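Local structure of GH26C (Muricauda sp. MAR_2010_75, 6Q78) at residues A[223-229]-A[268-274]; A[296-301]-A[313-317]; A[179-184]-A[234-240]. The protein probably hydrolyses internal beta-1,4-mannosidic bonds in mannans, acting as a family 26 endo-mannanase. One frame throughout, in Å; residues are numbered along the deposited sequence.

Interaction 1 (A[223-229]-A[268-274]); sequences RPFHEFD and AFSPDNR
At the C-terminal ends of the neighbouring barrel strands 220-223 and 265-269, Arg223 meets Ser270. Arg223 NH1 donates to Ser270 OG at 2.9 Å, nearly straight and in the guanidinium plane. With Arg223 CG anti to the backbone N (chi1 -173°) the chain runs alongside Ser270, and a bend at chi3 (68°) turns NH1 to the hydroxyl, while Asp297 and Glu335 form salt bridges to the same guanidinium, a task for a side chain with several donors. Next along, Glu227 N bonds to Ser270 O at 2.8 Å. This rim of the TIM barrel faces the probable active site: a bound Tris molecule, likely from the crystallisation liquor, is hydrogen-bonded by His226 and Glu227, and Trp232 holds the other Glu227 oxygen. Farther out, the short Asp229 side chain serves two backbone N-H groups of the opposing loop. Asp229 OD1 takes Asp272 N from the syn side at 2.7 Å; Asp229 OD2 receives Arg274 N at 3.2 Å. Phe228 supplies the apolar part: Phe228 CZ lies 3.3 Å from Phe269 CZ, the ring planes 39° apart, and 3.7 Å from Pro271 CB. Between the strand ends a water donates to both Pro224 O and Ala268 O.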
loop_
_atom_site.group_PDB
_atom_site.type_symbol
_atom_site.label_atom_id
_atom_site.label_comp_id
_atom_site.label_asym_id
_atom_site.label_seq_id
_atom_site.Cartn_x
_atom_site.Cartn_y
_atom_site.Cartn_z
ATOM N N ARG A 223 3.932 2.455 -3.483
ATOM C CA ARG A 223 3.878 3.213 -2.222
ATOM C C ARG A 223 5.252 3.216 -1.572
ATOM O O ARG A 223 5.478 2.463 -0.620
ATOM C CB ARG A 223 2.835 2.577 -1.289
ATOM C CG ARG A 223 2.555 3.360 -0.013
ATOM C CD ARG A 223 1.369 2.744 0.723
ATOM N NE ARG A 223 1.678 1.417 1.259
ATOM C CZ ARG A 223 2.092 1.183 2.508
ATOM N NH1 ARG A 223 2.281 2.167 3.384
ATOM N NH2 ARG A 223 2.295 -0.062 2.904
ATOM N N PRO A 224 6.198 4.026 -2.058
ATOM C CA PRO A 224 7.583 3.957 -1.569
ATOM C C PRO A 224 7.807 4.871 -0.368
ATOM O O PRO A 224 7.057 5.833 -0.129
ATOM C CB PRO A 224 8.388 4.510 -2.751
ATOM C CG PRO A 224 7.432 5.548 -3.350
ATOM C CD PRO A 224 6.040 4.905 -3.234
ATOM N N PHE A 225 8.873 4.552 0.385
ATOM C CA PHE A 225 9.356 5.447 1.460
ATOM C C PHE A 225 8.231 5.790 2.429
ATOM O O PHE A 225 8.041 6.933 2.853
ATOM C CB PHE A 225 10.080 6.687 0.880
ATOM C CG PHE A 225 11.152 6.307 -0.113
ATOM C CD1 PHE A 225 12.262 5.599 0.336
ATOM C CD2 PHE A 225 11.036 6.602 -1.469
ATOM C CE1 PHE A 225 13.241 5.186 -0.554
ATOM C CE2 PHE A 225 12.009 6.207 -2.371
ATOM C CZ PHE A 225 13.125 5.507 -1.898
ATOM N N HIS A 226 7.503 4.744 2.815
ATOM C CA HIS A 226 6.340 4.920 3.681
ATOM C C HIS A 226 6.729 5.083 5.157
ATOM O O HIS A 226 7.837 4.745 5.603
ATOM C CB HIS A 226 5.390 3.713 3.522
ATOM C CG HIS A 226 5.976 2.407 3.983
ATOM N ND1 HIS A 226 7.163 1.905 3.476
ATOM C CD2 HIS A 226 5.533 1.491 4.886
ATOM C CE1 HIS A 226 7.429 0.753 4.054
ATOM N NE2 HIS A 226 6.453 0.465 4.905
ATOM N N GLU A 227 5.782 5.596 5.931
ATOM C CA GLU A 227 5.993 5.738 7.377
ATOM C C GLU A 227 7.212 6.581 7.687
ATOM O O GLU A 227 7.878 6.382 8.721
ATOM C CB GLU A 227 6.059 4.368 8.092
ATOM C CG GLU A 227 4.737 3.576 7.893
ATOM C CD GLU A 227 4.762 2.171 8.436
ATOM O OE1 GLU A 227 5.722 1.763 9.087
ATOM O OE2 GLU A 227 3.774 1.432 8.167
ATOM N N PHE A 228 7.456 7.587 6.845
ATOM C CA PHE A 228 8.630 8.446 6.934
ATOM C C PHE A 228 8.553 9.438 8.091
ATOM O O PHE A 228 9.552 10.147 8.342
ATOM C CB PHE A 228 8.695 9.245 5.621
ATOM C CG PHE A 228 7.438 10.060 5.358
ATOM C CD1 PHE A 228 7.259 11.290 5.981
ATOM C CD2 PHE A 228 6.432 9.581 4.544
ATOM C CE1 PHE A 228 6.094 12.011 5.771
ATOM C CE2 PHE A 228 5.261 10.314 4.315
ATOM C CZ PHE A 228 5.103 11.528 4.948
ATOM N N ASP A 229 7.415 9.514 8.785
ATOM C CA ASP A 229 7.295 10.336 9.991
ATOM C C ASP A 229 7.792 9.622 11.235
ATOM O O ASP A 229 8.009 10.283 12.264
ATOM C CB ASP A 229 5.854 10.866 10.155
ATOM C CG ASP A 229 4.785 9.759 10.068
ATOM O OD1 ASP A 229 5.087 8.673 9.535
ATOM O OD2 ASP A 229 3.643 10.006 10.533
ATOM N N ALA A 268 1.478 6.293 -4.456
ATOM C CA ALA A 268 0.820 6.445 -3.159
ATOM C C ALA A 268 1.800 6.976 -2.118
ATOM O O ALA A 268 2.875 6.414 -1.929
ATOM C CB ALA A 268 0.276 5.077 -2.696
ATOM N N PHE A 269 1.382 8.027 -1.414
ATOM C CA PHE A 269 2.131 8.698 -0.360
ATOM C C PHE A 269 1.503 8.296 0.967
ATOM O O PHE A 269 0.290 8.470 1.149
ATOM C CB PHE A 269 1.922 10.214 -0.568
ATOM C CG PHE A 269 2.456 11.110 0.535
ATOM C CD1 PHE A 269 3.817 11.439 0.583
ATOM C CD2 PHE A 269 1.587 11.707 1.446
ATOM C CE1 PHE A 269 4.309 12.318 1.567
ATOM C CE2 PHE A 269 2.080 12.584 2.433
ATOM C CZ PHE A 269 3.437 12.876 2.497
ATOM N N SER A 270 2.298 7.820 1.920
ATOM C CA SER A 270 1.698 7.370 3.184
ATOM C C SER A 270 2.623 7.505 4.376
ATOM O O SER A 270 3.520 6.672 4.586
ATOM C CB SER A 270 1.144 5.953 3.085
ATOM O OG SER A 270 2.217 5.066 2.880
ATOM N N PRO A 271 2.394 8.511 5.220
ATOM C CA PRO A 271 3.022 8.534 6.552
ATOM C C PRO A 271 2.390 7.455 7.416
ATOM O O PRO A 271 1.431 6.776 7.004
ATOM C CB PRO A 271 2.640 9.913 7.105
ATOM C CG PRO A 271 1.290 10.219 6.404
ATOM C CD PRO A 271 1.461 9.630 4.991
ATOM N N ASP A 272 2.922 7.305 8.625
ATOM C CA ASP A 272 2.246 6.556 9.674
ATOM C C ASP A 272 1.190 7.487 10.262
ATOM O O ASP A 272 0.535 8.189 9.493
ATOM C CB ASP A 272 3.266 6.095 10.704
ATOM C CG ASP A 272 2.819 4.880 11.475
ATOM O OD1 ASP A 272 2.193 5.076 12.542
ATOM O OD2 ASP A 272 3.120 3.738 11.052
ATOM N N ASN A 273 0.979 7.480 11.576
ATOM C CA ASN A 273 -0.172 8.173 12.161
ATOM C C ASN A 273 0.211 9.399 12.989
ATOM O O ASN A 273 -0.593 9.855 13.810
ATOM C CB ASN A 273 -1.000 7.213 13.020
ATOM C CG ASN A 273 -0.245 6.793 14.278
ATOM O OD1 ASN A 273 0.801 7.358 14.585
ATOM N ND2 ASN A 273 -0.786 5.855 15.022
ATOM N N ARG A 274 1.399 9.954 12.757
ATOM C CA ARG A 274 1.978 10.975 13.626
ATOM C C ARG A 274 1.660 12.380 13.105
ATOM O O ARG A 274 2.532 13.192 12.837
ATOM C CB ARG A 274 3.480 10.764 13.761
ATOM C CG ARG A 274 3.799 9.453 14.483
ATOM C CD ARG A 274 5.297 9.141 14.335
ATOM N NE ARG A 274 6.061 10.150 15.045
ATOM C CZ ARG A 274 6.417 10.064 16.322
ATOM N NH1 ARG A 274 6.077 9.005 17.047
ATOM N NH2 ARG A 274 7.117 11.042 16.874
HETATM O O HOH W 1 4.484 6.233 0.577
HETATM O O HOH W 2 2.951 12.568 9.925
#

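Interaction 2 (A[296-301]-A[313-317]); sequences MDNYGD and ANQKL
Asp301 OD2 is gripped by two donors, Lys316 NZ at 2.8 Å and Asn298 ND2 also at 2.8 Å. The lysine, in a salt bridge, uses the syn lone pair; the amide arrives on the anti side, 25° out of the carboxylate plane. The contact lies within the beta-alpha-beta unit formed by strand 293-298, helix 306-327 and strand 330-336, a repeating element of the TIM barrel. Here segments 296-298 and 313-317 run antiparallel (175°), with their axes 10.2 Å apart, and side chains bridge the interval. Asparagine suits position 298 because its amide works at both ends: Asn298 OD1 accepts from Asp301 N at 3.0 Å, an Asx motif that holds the turn after the strand, while ND2 reaches the aspartate. This pairing fixes which way round the amide lies, and Asn273 ND2 also donates to Asn298 OD1. Toward the helix, Asn298 ND2 sits 3.7 Å from Ala313 CB, a methyl small enough to let the turn come close, and a water links ND2 to Ala313 O. Lys316, extended beyond CG, spans the gap from the helix; its ammonium also bonds to Asn273 O and makes a cation-pi contact with Phe276, while Arg312 takes Asp301 OD1 in a salt bridge. The buried carboxylate thus probably remains charged. Next to this polar cluster, the unbranched chain of Met296 fills the space between strand and helix. A chi1 of 66° sets Met296 CG 4.2 Å from Leu317 CD1. A later bend at chi3 turns the terminal methyl across the lysine chain, placing Met296 CE 3.9 Å from Lys316 CB, and Met296 SD stands 3.9 Å from Leu317 N.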
loop_
_atom_site.group_PDB
_atom_site.type_symbol
_atom_site.label_atom_id
_atom_site.label_comp_id
_atom_site.label_asym_id
_atom_site.label_seq_id
_atom_site.Cartn_x
_atom_site.Cartn_y
_atom_site.Cartn_z
ATOM N N MET A 296 -2.367 6.729 4.679
ATOM C CA MET A 296 -1.689 6.711 5.971
ATOM C C MET A 296 -1.728 5.279 6.481
ATOM O O MET A 296 -2.625 4.503 6.122
ATOM C CB MET A 296 -2.341 7.638 7.010
ATOM C CG MET A 296 -3.742 7.145 7.392
ATOM S SD MET A 296 -4.481 8.144 8.707
ATOM C CE MET A 296 -3.277 7.902 10.059
ATOM N N ASP A 297 -0.737 4.938 7.296
ATOM C CA ASP A 297 -0.712 3.680 8.028
ATOM C C ASP A 297 -1.116 3.944 9.477
ATOM O O ASP A 297 -0.725 4.953 10.078
ATOM C CB ASP A 297 0.675 3.039 7.985
ATOM C CG ASP A 297 1.084 2.653 6.572
ATOM O OD1 ASP A 297 0.222 2.754 5.685
ATOM O OD2 ASP A 297 2.229 2.217 6.375
ATOM N N ASN A 298 -1.914 3.045 10.048
ATOM C CA ASN A 298 -2.302 3.244 11.445
ATOM C C ASN A 298 -2.524 1.908 12.141
ATOM O O ASN A 298 -3.587 1.285 11.979
ATOM C CB ASN A 298 -3.529 4.128 11.549
ATOM C CG ASN A 298 -3.680 4.754 12.935
ATOM O OD1 ASN A 298 -3.023 4.320 13.890
ATOM N ND2 ASN A 298 -4.535 5.800 13.051
ATOM N N TYR A 299 -1.547 1.509 12.953
ATOM C CA TYR A 299 -1.738 0.455 13.940
ATOM C C TYR A 299 -1.865 1.025 15.348
ATOM O O TYR A 299 -2.636 0.497 16.154
ATOM C CB TYR A 299 -0.523 -0.484 13.949
ATOM C CG TYR A 299 -0.237 -1.132 12.596
ATOM C CD1 TYR A 299 0.550 -0.484 11.634
ATOM C CD2 TYR A 299 -0.808 -2.364 12.268
ATOM C CE1 TYR A 299 0.825 -1.112 10.406
ATOM C CE2 TYR A 299 -0.587 -2.949 11.053
ATOM C CZ TYR A 299 0.245 -2.329 10.144
ATOM O OH TYR A 299 0.485 -2.950 8.915
ATOM N N GLY A 300 -1.152 2.109 15.642
ATOM C CA GLY A 300 -1.057 2.568 17.021
ATOM C C GLY A 300 -2.385 2.981 17.634
ATOM O O GLY A 300 -2.636 2.705 18.814
ATOM N N ASP A 301 -3.263 3.631 16.843
ATOM C CA ASP A 301 -4.518 4.073 17.440
ATOM C C ASP A 301 -5.486 2.928 17.676
ATOM O O ASP A 301 -6.456 3.109 18.429
ATOM C CB ASP A 301 -5.152 5.175 16.604
ATOM C CG ASP A 301 -4.324 6.451 16.610
ATOM O OD1 ASP A 301 -3.725 6.776 17.665
ATOM O OD2 ASP A 301 -4.271 7.120 15.551
ATOM N N ALA A 313 -8.065 7.729 15.239
ATOM C CA ALA A 313 -7.912 7.125 13.914
ATOM C C ALA A 313 -8.894 7.725 12.915
ATOM O O ALA A 313 -8.536 8.004 11.767
ATOM C CB ALA A 313 -8.093 5.605 13.992
ATOM N N ASN A 314 -10.140 7.937 13.335
ATOM C CA ASN A 314 -11.114 8.539 12.432
ATOM C C ASN A 314 -10.753 9.982 12.087
ATOM O O ASN A 314 -10.894 10.404 10.924
ATOM C CB ASN A 314 -12.494 8.475 13.077
ATOM C CG ASN A 314 -13.577 9.087 12.215
ATOM O OD1 ASN A 314 -14.147 10.124 12.574
ATOM N ND2 ASN A 314 -13.873 8.450 11.075
ATOM N N GLN A 315 -10.318 10.757 13.074
ATOM C CA GLN A 315 -9.948 12.150 12.824
ATOM C C GLN A 315 -8.783 12.243 11.845
ATOM O O GLN A 315 -8.755 13.127 10.973
ATOM C CB GLN A 315 -9.593 12.850 14.143
ATOM C CG GLN A 315 -10.829 13.091 15.003
ATOM C CD GLN A 315 -10.516 13.479 16.424
ATOM O OE1 GLN A 315 -9.366 13.470 16.843
ATOM N NE2 GLN A 315 -11.551 13.823 17.179
ATOM N N LYS A 316 -7.782 11.371 11.998
ATOM C CA LYS A 316 -6.654 11.446 11.092
ATOM C C LYS A 316 -7.065 11.000 9.692
ATOM O O LYS A 316 -6.689 11.636 8.696
ATOM C CB LYS A 316 -5.509 10.614 11.661
ATOM C CG LYS A 316 -4.932 11.180 12.971
ATOM C CD LYS A 316 -4.034 10.125 13.625
ATOM C CE LYS A 316 -3.577 10.573 15.018
ATOM N NZ LYS A 316 -2.685 9.472 15.566
ATOM N N LEU A 317 -7.875 9.936 9.587
ATOM C CA LEU A 317 -8.315 9.499 8.262
ATOM C C LEU A 317 -9.196 10.547 7.595
ATOM O O LEU A 317 -9.197 10.644 6.352
ATOM C CB LEU A 317 -8.996 8.125 8.339
ATOM C CG LEU A 317 -9.116 7.340 7.018
ATOM C CD1 LEU A 317 -7.761 7.165 6.351
ATOM C CD2 LEU A 317 -9.760 5.982 7.271
HETATM O O HOH W 3 -6.282 6.543 10.832
HETATM O O HOH W 4 -1.831 9.406 18.331
#

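Interaction 3 (A[179-184]-A[234-240]); sequences RENALK and WWGQSFC
Apolar contacts come first, with Ala182 set against the indole of Trp234: Ala182 CB lies over one ring face, offset toward the rim and 3.6 Å from Trp234 CE3, while Trp235 CE3 covers the opposite face. Replacing Trp234 by alanine is likely to open a gap between Ala182 and Trp235 and leave Phe160 O without its N-H donor. Leu183, with CG anti to the backbone N (chi1 -175°), directs its branches into the loop, CD1 to Cys240 SG at 3.7 Å and to Trp235 CB at 3.8 Å, CD2 to Cys240 CB at 3.8 Å. Phe239 packs at the other end, its CB 3.4 Å from Arg179 O and its ring beside the aliphatic part of Arg179. Polar links run through water. Where helix 176-186 kinks, one water accepts from Leu183 N at 3.0 Å and lies near Arg179 O and Trp234 O; another accepts from Lys184 N at 3.0 Å. A third takes Lys184 NZ and donates to Glu180 O and Phe239 O. No direct hydrogen bond crosses, so fit depends on side-chain shape, with water serving the backbone groups that the kink leaves without helical partners.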
loop_
_atom_site.group_PDB
_atom_site.type_symbol
_atom_site.label_atom_id
_atom_site.label_comp_id
_atom_site.label_asym_id
_atom_site.label_seq_id
_atom_site.Cartn_x
_atom_site.Cartn_y
_atom_site.Cartn_z
ATOM N N ARG A 179 22.460 5.057 8.991
ATOM C CA ARG A 179 21.228 5.773 9.316
ATOM C C ARG A 179 21.287 7.217 8.837
ATOM O O ARG A 179 20.335 7.727 8.233
ATOM C CB ARG A 179 21.067 5.822 10.839
ATOM C CG ARG A 179 20.775 4.511 11.492
ATOM C CD ARG A 179 20.206 4.727 12.893
ATOM N NE ARG A 179 21.190 5.129 13.869
ATOM C CZ ARG A 179 21.863 4.279 14.633
ATOM N NH1 ARG A 179 21.667 2.963 14.525
ATOM N NH2 ARG A 179 22.734 4.751 15.501
ATOM N N GLU A 180 22.392 7.895 9.135
ATOM C CA GLU A 180 22.485 9.331 8.927
ATOM C C GLU A 180 22.784 9.704 7.486
ATOM O O GLU A 180 22.585 10.860 7.107
ATOM C CB GLU A 180 23.507 9.931 9.901
ATOM C CG GLU A 180 22.995 9.843 11.336
ATOM C CD GLU A 180 23.945 10.435 12.367
ATOM O OE1 GLU A 180 24.996 11.001 11.984
ATOM O OE2 GLU A 180 23.630 10.319 13.574
ATOM N N ASN A 181 23.211 8.756 6.659
ATOM C CA ASN A 181 23.647 9.101 5.314
ATOM C C ASN A 181 22.996 8.305 4.193
ATOM O O ASN A 181 23.206 8.651 3.028
ATOM C CB ASN A 181 25.169 8.953 5.191
ATOM C CG ASN A 181 25.903 9.940 6.066
ATOM O OD1 ASN A 181 26.124 11.077 5.664
ATOM N ND2 ASN A 181 26.235 9.532 7.297
ATOM N N ALA A 182 22.192 7.280 4.491
ATOM C CA ALA A 182 21.642 6.449 3.426
ATOM C C ALA A 182 20.814 7.259 2.436
ATOM O O ALA A 182 21.012 7.141 1.222
ATOM C CB ALA A 182 20.836 5.304 4.038
ATOM N N LEU A 183 19.849 8.051 2.928
ATOM C CA LEU A 183 18.956 8.764 2.008
ATOM C C LEU A 183 19.726 9.843 1.262
ATOM O O LEU A 183 19.633 9.961 0.038
ATOM C CB LEU A 183 17.749 9.369 2.750
ATOM C CG LEU A 183 16.722 10.012 1.797
ATOM C CD1 LEU A 183 15.269 9.889 2.309
ATOM C CD2 LEU A 183 17.018 11.460 1.554
ATOM N N LYS A 184 20.533 10.617 1.977
ATOM C CA LYS A 184 21.353 11.614 1.299
ATOM C C LYS A 184 22.177 10.991 0.174
ATOM O O LYS A 184 22.368 11.610 -0.882
ATOM C CB LYS A 184 22.267 12.351 2.297
ATOM C CG LYS A 184 21.498 13.187 3.332
ATOM C CD LYS A 184 22.368 13.546 4.548
ATOM C CE LYS A 184 21.530 14.217 5.631
ATOM N NZ LYS A 184 22.351 14.467 6.852
ATOM N N TRP A 234 15.291 4.245 7.361
ATOM C CA TRP A 234 16.356 5.222 7.115
ATOM C C TRP A 234 15.886 6.414 6.284
ATOM O O TRP A 234 16.591 7.433 6.230
ATOM C CB TRP A 234 17.584 4.522 6.511
ATOM C CG TRP A 234 17.320 3.688 5.314
ATOM C CD1 TRP A 234 17.069 2.328 5.291
ATOM C CD2 TRP A 234 17.248 4.122 3.936
ATOM N NE1 TRP A 234 16.870 1.902 3.995
ATOM C CE2 TRP A 234 16.954 2.980 3.148
ATOM C CE3 TRP A 234 17.358 5.366 3.308
ATOM C CZ2 TRP A 234 16.819 3.024 1.755
ATOM C CZ3 TRP A 234 17.213 5.426 1.919
ATOM C CH2 TRP A 234 16.928 4.247 1.149
ATOM N N TRP A 235 14.706 6.332 5.666
ATOM C CA TRP A 235 14.092 7.489 5.039
ATOM C C TRP A 235 13.240 8.293 6.025
ATOM O O TRP A 235 12.510 9.188 5.601
ATOM C CB TRP A 235 13.279 7.061 3.810
ATOM C CG TRP A 235 12.306 5.965 4.076
ATOM C CD1 TRP A 235 10.999 6.097 4.528
ATOM C CD2 TRP A 235 12.496 4.558 3.846
ATOM N NE1 TRP A 235 10.403 4.849 4.635
ATOM C CE2 TRP A 235 11.280 3.895 4.188
ATOM C CE3 TRP A 235 13.571 3.800 3.377
ATOM C CZ2 TRP A 235 11.127 2.498 4.107
ATOM C CZ3 TRP A 235 13.431 2.411 3.291
ATOM C CH2 TRP A 235 12.207 1.763 3.657
ATOM N N GLY A 236 13.336 7.995 7.317
ATOM C CA GLY A 236 12.564 8.682 8.335
ATOM C C GLY A 236 13.050 10.090 8.647
ATOM O O GLY A 236 14.124 10.545 8.259
ATOM N N GLN A 237 12.209 10.807 9.387
ATOM C CA GLN A 237 12.334 12.260 9.462
ATOM C C GLN A 237 13.560 12.725 10.227
ATOM O O GLN A 237 13.984 13.869 10.023
ATOM C CB GLN A 237 11.061 12.866 10.056
ATOM C CG GLN A 237 10.695 12.370 11.418
ATOM C CD GLN A 237 11.173 13.325 12.525
ATOM O OE1 GLN A 237 11.300 14.529 12.308
ATOM N NE2 GLN A 237 11.454 12.780 13.708
ATOM N N SER A 238 14.115 11.900 11.124
ATOM C CA SER A 238 15.304 12.281 11.870
ATOM C C SER A 238 16.558 12.218 11.019
ATOM O O SER A 238 17.601 12.755 11.431
ATOM C CB SER A 238 15.514 11.328 13.054
ATOM O OG SER A 238 14.371 11.282 13.884
ATOM N N PHE A 239 16.483 11.578 9.861
ATOM C CA PHE A 239 17.658 11.273 9.065
ATOM C C PHE A 239 17.753 12.097 7.799
ATOM O O PHE A 239 18.771 12.007 7.103
ATOM C CB PHE A 239 17.634 9.781 8.697
ATOM C CG PHE A 239 17.380 8.916 9.868
ATOM C CD1 PHE A 239 18.281 8.929 10.938
ATOM C CD2 PHE A 239 16.223 8.158 9.960
ATOM C CE1 PHE A 239 18.026 8.175 12.061
ATOM C CE2 PHE A 239 15.994 7.398 11.085
ATOM C CZ PHE A 239 16.885 7.403 12.119
ATOM N N CYS A 240 16.750 12.919 7.490
ATOM C CA CYS A 240 16.800 13.732 6.285
ATOM C C CYS A 240 15.924 14.959 6.487
ATOM O O CYS A 240 15.008 14.966 7.321
ATOM C CB CYS A 240 16.346 12.943 5.035
ATOM S SG CYS A 240 14.664 12.270 5.134
HETATM O O HOH W 5 19.214 8.044 5.865
HETATM O O HOH W 6 20.353 10.514 4.936
HETATM O O HOH W 7 21.259 12.672 8.767
#

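Following the chain, helix segment 179-184 comes first and waits for 234-240, closing interaction 3 around helix 193-208 and strand 220-223. Before that closure the chain passes through 223-229, whose partner 268-274 returns only after helix 242-259, closing interaction 1 over 38 residues, so interactions 1 and 3 cross; 223-229 and 234-240 belong to one long loop, joined by a hydrogen bond from Trp235 NE1 to His226 O. Interaction 2 opens and closes in series, over eleven residues. It adjoins interaction 1 through the neighbouring strands 265-269 and 293-298, but stays clear of interaction 3, their nearest atoms being about 9 Å apart. Together they link an outer helix, the strand-end loops and a barrel helix.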